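Local coordinates for protein p-nitrophenyl phosphatase (Pho2) (Archaeoglobus fulgidus, PDB 3QGM) that probably hydrolyses phosphate monoesters, as a metal-dependent phosphatase of the haloacid dehalogenase (HAD) superfamily that carries calcium in this crystal, at residues 83-88 and 106-111; 145-150 and 177-182. All coordinates share one frame; numbering follows the deposited sequence.

Contact 1 (83-88 and 106-111); sequences FIAREK and RLAGLE
Ile-84 and Ala-85, on the last turn of helix 76-87, pack against Ala-108 and Leu-110, where helix 99-107 ends in a Schellman motif and the chain turns into strand 111-112. Both helices belong to an alpha/beta domain built on a five-stranded parallel sheet, probably the HAD cap domain; the contact itself lies away from the calcium site.

What joins the segments is apolar contact. Leu-110 buries the most surface of any residue here, its two methyls dividing between Ile-84 and Ala-85. CD1 comes up to Ile-84, 3.9 Å from its CB and equally near CG2, and the two side chains cross at about a right angle. CD2 lies 3.9 Å from Ala-85 CA and also approaches the carbonyl oxygen of Lys-88. The first torsion of Leu-110 (chi1 -55°) sets CG anti to its own carbonyl carbon, which carries both methyls over to the helix. Further toward the outside, the methyls of Ala-85 and Ala-108 meet at 4.0 Å, CB to CB; with side chains this small the backbones come close, the two CA atoms 6.2 Å apart. Trimming Leu-110 to an alanine would probably open a gap beside Ile-84 and leave Ala-85 and Ala-108 to hold the helix end almost alone.

Backbone bonds shape the turn that presents Leu-110. Gly-109, with positive phi (87°), is the C-prime residue; its N reaches Arg-106 O at 2.9 Å, and Leu-110 N bonds back to the carbonyl just before Arg-106.

Polar groups find partners outside the segments: Lys-88 NZ forms a salt bridge with Glu-119, and the backbone O of Gly-109 accepts from Asn-90 ND2. Beneath, Ile-84 rests on Tyr-120 and Val-122, and Leu-110 on Val-93. The nearest approach between the segments is Ala-85 CB to Ala-108 O, 3.5 Å.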
loop_
_atom_site.group_PDB
_atom_site.type_symbol
_atom_site.label_atom_id
_atom_site.label_comp_id
_atom_site.label_asym_id
_atom_site.label_seq_id
_atom_site.Cartn_x
_atom_site.Cartn_y
_atom_site.Cartn_z
ATOM N N PHE A 83 -9.611 20.988 -10.847
ATOM C CA PHE A 83 -10.764 20.113 -10.684
ATOM C C PHE A 83 -11.457 20.354 -9.314
ATOM O O PHE A 83 -12.656 20.486 -9.215
ATOM C CB PHE A 83 -10.341 18.628 -10.861
ATOM C CG PHE A 83 -11.471 17.664 -10.690
ATOM C CD1 PHE A 83 -12.197 17.224 -11.785
ATOM C CD2 PHE A 83 -11.862 17.255 -9.423
ATOM C CE1 PHE A 83 -13.315 16.365 -11.609
ATOM C CE2 PHE A 83 -12.939 16.399 -9.233
ATOM C CZ PHE A 83 -13.681 15.966 -10.326
ATOM N N ILE A 84 -10.693 20.406 -8.241
ATOM C CA ILE A 84 -11.282 20.608 -6.943
ATOM C C ILE A 84 -11.923 21.997 -6.794
ATOM O O ILE A 84 -13.026 22.143 -6.257
ATOM C CB ILE A 84 -10.243 20.344 -5.851
ATOM C CG1 ILE A 84 -9.764 18.884 -5.989
ATOM C CG2 ILE A 84 -10.834 20.637 -4.494
ATOM C CD1 ILE A 84 -8.668 18.397 -5.002
ATOM N N ALA A 85 -11.176 22.996 -7.222
ATOM C CA ALA A 85 -11.543 24.396 -7.075
ATOM C C ALA A 85 -12.865 24.698 -7.801
ATOM O O ALA A 85 -13.719 25.472 -7.302
ATOM C CB ALA A 85 -10.427 25.236 -7.639
ATOM N N ARG A 86 -13.021 24.110 -8.985
ATOM C CA ARG A 86 -14.272 24.230 -9.744
ATOM C C ARG A 86 -15.429 23.599 -9.009
ATOM O O ARG A 86 -16.515 24.143 -8.953
ATOM C CB ARG A 86 -14.140 23.561 -11.086
ATOM C CG ARG A 86 -13.313 24.374 -11.979
ATOM C CD ARG A 86 -13.054 23.647 -13.213
ATOM N NE ARG A 86 -11.961 24.250 -13.948
ATOM C CZ ARG A 86 -11.371 23.660 -14.974
ATOM N NH1 ARG A 86 -11.760 22.444 -15.358
ATOM N NH2 ARG A 86 -10.392 24.283 -15.614
ATOM N N GLU A 87 -15.166 22.429 -8.444
ATOM C CA GLU A 87 -16.152 21.733 -7.667
ATOM C C GLU A 87 -16.526 22.490 -6.397
ATOM O O GLU A 87 -17.671 22.491 -5.993
ATOM C CB GLU A 87 -15.576 20.362 -7.255
ATOM C CG GLU A 87 -16.439 19.255 -7.599
ATOM C CD GLU A 87 -15.856 17.917 -7.207
ATOM O OE1 GLU A 87 -15.303 17.763 -6.099
ATOM O OE2 GLU A 87 -16.009 17.016 -8.030
ATOM N N LYS A 88 -15.526 23.057 -5.729
ATOM C CA LYS A 88 -15.733 23.691 -4.444
ATOM C C LYS A 88 -14.728 24.785 -4.195
ATOM O O LYS A 88 -13.636 24.550 -3.664
ATOM C CB LYS A 88 -15.755 22.690 -3.286
ATOM C CG LYS A 88 -16.056 23.386 -1.976
ATOM C CD LYS A 88 -16.921 22.625 -0.997
ATOM C CE LYS A 88 -17.068 23.491 0.264
ATOM N NZ LYS A 88 -17.680 22.757 1.421
ATOM N N ARG A 106 -2.651 25.681 -3.724
ATOM C CA ARG A 106 -2.746 27.073 -3.268
ATOM C C ARG A 106 -3.014 28.011 -4.416
ATOM O O ARG A 106 -3.858 28.898 -4.311
ATOM C CB ARG A 106 -1.495 27.533 -2.519
ATOM C CG ARG A 106 -1.475 27.085 -1.089
ATOM C CD ARG A 106 -0.994 28.192 -0.071
ATOM N NE ARG A 106 -1.000 27.681 1.314
ATOM C CZ ARG A 106 -0.093 26.834 1.744
ATOM N NH1 ARG A 106 0.838 26.428 0.909
ATOM N NH2 ARG A 106 -0.103 26.394 2.991
ATOM N N LEU A 107 -2.358 27.772 -5.535
ATOM C CA LEU A 107 -2.581 28.624 -6.712
ATOM C C LEU A 107 -4.013 28.577 -7.228
ATOM O O LEU A 107 -4.493 29.539 -7.781
ATOM C CB LEU A 107 -1.630 28.284 -7.861
ATOM C CG LEU A 107 -0.165 28.663 -7.730
ATOM C CD1 LEU A 107 0.634 27.946 -8.809
ATOM C CD2 LEU A 107 0.055 30.188 -7.859
ATOM N N ALA A 108 -4.704 27.459 -7.029
ATOM C CA ALA A 108 -6.115 27.366 -7.410
ATOM C C ALA A 108 -7.059 27.937 -6.362
ATOM O O ALA A 108 -8.277 27.802 -6.498
ATOM C CB ALA A 108 -6.490 25.929 -7.751
ATOM N N GLY A 109 -6.526 28.583 -5.319
ATOM C CA GLY A 109 -7.403 29.206 -4.292
ATOM C C GLY A 109 -7.828 28.252 -3.167
ATOM O O GLY A 109 -8.634 28.619 -2.327
ATOM N N LEU A 110 -7.294 27.023 -3.147
ATOM C CA LEU A 110 -7.656 26.071 -2.089
ATOM C C LEU A 110 -6.932 26.380 -0.772
ATOM O O LEU A 110 -5.898 27.022 -0.757
ATOM C CB LEU A 110 -7.405 24.629 -2.520
ATOM C CG LEU A 110 -8.116 24.249 -3.839
ATOM C CD1 LEU A 110 -7.656 22.896 -4.445
ATOM C CD2 LEU A 110 -9.672 24.362 -3.709
ATOM N N GLU A 111 -7.481 25.901 0.330
ATOM C CA GLU A 111 -6.915 26.143 1.649
ATOM C C GLU A 111 -6.344 24.849 2.214
ATOM O O GLU A 111 -7.088 23.874 2.383
ATOM C CB GLU A 111 -8.017 26.659 2.580
ATOM C CG GLU A 111 -7.557 26.964 4.008
ATOM C CD GLU A 111 -8.679 27.444 4.949
ATOM O OE1 GLU A 111 -9.824 27.652 4.500
ATOM O OE2 GLU A 111 -8.412 27.586 6.162
#

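Contact 2 (145-150 and 177-182)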
loop_
_atom_site.group_PDB
_atom_site.type_symbol
_atom_site.label_atom_id
_atom_site.label_comp_id
_atom_site.label_asym_id
_atom_site.label_seq_id
_atom_site.Cartn_x
_atom_site.Cartn_y
_atom_site.Cartn_z
ATOM N N ILE A 145 -14.185 11.572 3.711
ATOM C CA ILE A 145 -14.103 12.752 2.860
ATOM C C ILE A 145 -13.761 12.401 1.418
ATOM O O ILE A 145 -13.260 11.334 1.104
ATOM C CB ILE A 145 -13.157 13.838 3.462
ATOM C CG1 ILE A 145 -11.677 13.426 3.432
ATOM C CG2 ILE A 145 -13.574 14.131 4.940
ATOM C CD1 ILE A 145 -10.701 14.521 3.960
ATOM N N ARG A 146 -14.116 13.306 0.532
ATOM C CA ARG A 146 -13.946 13.128 -0.889
ATOM C C ARG A 146 -12.451 12.961 -1.162
ATOM O O ARG A 146 -11.637 13.674 -0.617
ATOM C CB ARG A 146 -14.507 14.369 -1.606
ATOM C CG ARG A 146 -14.365 14.375 -3.116
ATOM C CD ARG A 146 -15.668 14.993 -3.713
ATOM N NE ARG A 146 -15.647 15.117 -5.161
ATOM C CZ ARG A 146 -16.041 14.158 -6.005
ATOM N NH1 ARG A 146 -16.495 12.990 -5.560
ATOM N NH2 ARG A 146 -15.983 14.384 -7.318
ATOM N N TYR A 147 -12.123 12.048 -2.053
ATOM C CA TYR A 147 -10.792 11.518 -2.160
ATOM C C TYR A 147 -10.376 11.582 -3.627
ATOM O O TYR A 147 -10.915 10.889 -4.480
ATOM C CB TYR A 147 -10.813 10.101 -1.545
ATOM C CG TYR A 147 -9.625 9.194 -1.775
ATOM C CD1 TYR A 147 -8.396 9.672 -2.227
ATOM C CD2 TYR A 147 -9.742 7.845 -1.489
ATOM C CE1 TYR A 147 -7.319 8.804 -2.432
ATOM C CE2 TYR A 147 -8.681 6.963 -1.694
ATOM C CZ TYR A 147 -7.469 7.443 -2.152
ATOM O OH TYR A 147 -6.457 6.542 -2.372
ATOM N N ILE A 148 -9.415 12.457 -3.905
ATOM C CA ILE A 148 -8.889 12.630 -5.228
ATOM C C ILE A 148 -7.427 12.188 -5.308
ATOM O O ILE A 148 -6.612 12.497 -4.428
ATOM C CB ILE A 148 -8.927 14.114 -5.649
ATOM C CG1 ILE A 148 -10.246 14.747 -5.199
ATOM C CG2 ILE A 148 -8.772 14.188 -7.177
ATOM C CD1 ILE A 148 -11.425 14.291 -6.007
ATOM N N ALA A 149 -7.080 11.528 -6.381
ATOM C CA ALA A 149 -5.675 11.197 -6.634
ATOM C C ALA A 149 -5.213 11.890 -7.924
ATOM O O ALA A 149 -5.945 11.993 -8.898
ATOM C CB ALA A 149 -5.467 9.690 -6.714
ATOM N N THR A 150 -3.982 12.372 -7.896
ATOM C CA THR A 150 -3.383 13.061 -9.010
ATOM C C THR A 150 -3.218 12.155 -10.218
ATOM O O THR A 150 -3.484 12.544 -11.369
ATOM C CB THR A 150 -2.000 13.635 -8.578
ATOM O OG1 THR A 150 -1.197 12.587 -7.996
ATOM C CG2 THR A 150 -2.160 14.761 -7.533
ATOM N N THR A 177 -8.610 0.254 4.004
ATOM C CA THR A 177 -9.939 0.886 4.218
ATOM C C THR A 177 -11.007 0.395 3.266
ATOM O O THR A 177 -12.175 0.640 3.514
ATOM C CB THR A 177 -9.931 2.389 3.995
ATOM O OG1 THR A 177 -9.670 2.653 2.608
ATOM C CG2 THR A 177 -8.923 3.135 4.886
ATOM N N GLY A 178 -10.610 -0.232 2.156
ATOM C CA GLY A 178 -11.555 -0.593 1.100
ATOM C C GLY A 178 -11.882 0.539 0.140
ATOM O O GLY A 178 -12.516 0.307 -0.856
ATOM N N ARG A 179 -11.405 1.761 0.369
ATOM C CA ARG A 179 -11.699 2.879 -0.558
ATOM C C ARG A 179 -10.656 3.020 -1.652
ATOM O O ARG A 179 -9.447 3.111 -1.362
ATOM C CB ARG A 179 -11.720 4.225 0.183
ATOM C CG ARG A 179 -12.805 4.346 1.179
ATOM C CD ARG A 179 -12.924 5.777 1.616
ATOM N NE ARG A 179 -13.392 6.679 0.571
ATOM C CZ ARG A 179 -13.401 8.018 0.705
ATOM N NH1 ARG A 179 -12.950 8.610 1.805
ATOM N NH2 ARG A 179 -13.845 8.775 -0.265
ATOM N N GLU A 180 -11.119 3.104 -2.890
ATOM C CA GLU A 180 -10.309 3.642 -3.965
ATOM C C GLU A 180 -10.572 5.123 -4.058
ATOM O O GLU A 180 -11.530 5.617 -3.458
ATOM C CB GLU A 180 -10.700 2.991 -5.282
ATOM C CG GLU A 180 -10.491 1.486 -5.242
ATOM C CD GLU A 180 -10.816 0.870 -6.539
ATOM O OE1 GLU A 180 -9.971 0.975 -7.455
ATOM O OE2 GLU A 180 -11.925 0.347 -6.643
ATOM N N PRO A 181 -9.762 5.843 -4.828
ATOM C CA PRO A 181 -10.111 7.259 -4.981
ATOM C C PRO A 181 -11.496 7.466 -5.602
ATOM O O PRO A 181 -11.920 6.667 -6.473
ATOM C CB PRO A 181 -9.003 7.790 -5.919
ATOM C CG PRO A 181 -7.853 6.873 -5.670
ATOM C CD PRO A 181 -8.512 5.510 -5.518
ATOM N N ASP A 182 -12.195 8.524 -5.170
ATOM C CA ASP A 182 -13.462 8.942 -5.837
ATOM C C ASP A 182 -13.189 9.368 -7.286
ATOM O O ASP A 182 -13.983 9.104 -8.199
ATOM C CB ASP A 182 -14.134 10.090 -5.045
ATOM C CG ASP A 182 -14.532 9.657 -3.611
ATOM O OD1 ASP A 182 -15.099 8.555 -3.495
ATOM O OD2 ASP A 182 -14.294 10.379 -2.625
HETATM O O HOH W 1 -7.196 4.066 -2.354
#
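Arg-179, in the loop that leads from helix 167-177 into strand 183-184, the outermost strand of the parallel sheet on that side within this chain, reaches back to grip Ile-145 O end-on, just ahead of strand 146-149. NH1 bonds to that oxygen at 2.8 Å, in the carbonyl plane; NH2 bonds to it from above that plane, at 3.0 Å. A bend at chi3 (67°) turns the guanidinium back toward the strand, and the oxygen lies in its plane. NH1 also serves Cys-141 O, while NH2 forms a salt bridge with Asp-182 OD2 at 2.9 Å.

That same OD2 accepts from Tyr-147 N at 2.8 Å, on its anti side and tilted out of the carboxylate plane. Tyr-147 O in turn takes a weak bond from Asp-182 N, so one residue of the loop meets both backbone polar groups of Tyr-147. Arg-146, though near Asp-182, has its main partner, Glu-87, outside the contact.

The Tyr-147 ring lies over Pro-181 in a CH-pi contact, CA 3.6 Å from the ring centroid, and Ala-149 CB touches Pro-181 CG. The hydroxyl donates to a water, 2.6 Å from OH, which donates onward to Arg-179 O. Because the carboxylate pairs with Arg-179 and a backbone N-H at once, Asp-182 is likely to stay ionised; the ion pair within the loop probably steadies both groups, which then reach the strand through backbone bonds.

Overall arrangement
Contacts 1 and 2 lie about 17 Å apart, centre to centre, in the same parallel-sheet domain, and follow one another along the chain. Both are partly buried and both are remote from the metal. Contact 1 joins helix 76-87 to the end of helix 99-107 by methyl packing, whereas contact 2 fastens a loop to strand 146-149 with bonds from charged side chains and the backbone, and a proline against an aromatic ring. Helix 76-87 links them: Glu-87 forms a salt bridge with Arg-146, and Ile-84 and Phe-83 pack on Ile-148. Only contact 2 meets the second subunit, where Glu-180 packs on Trp-175 of that chain.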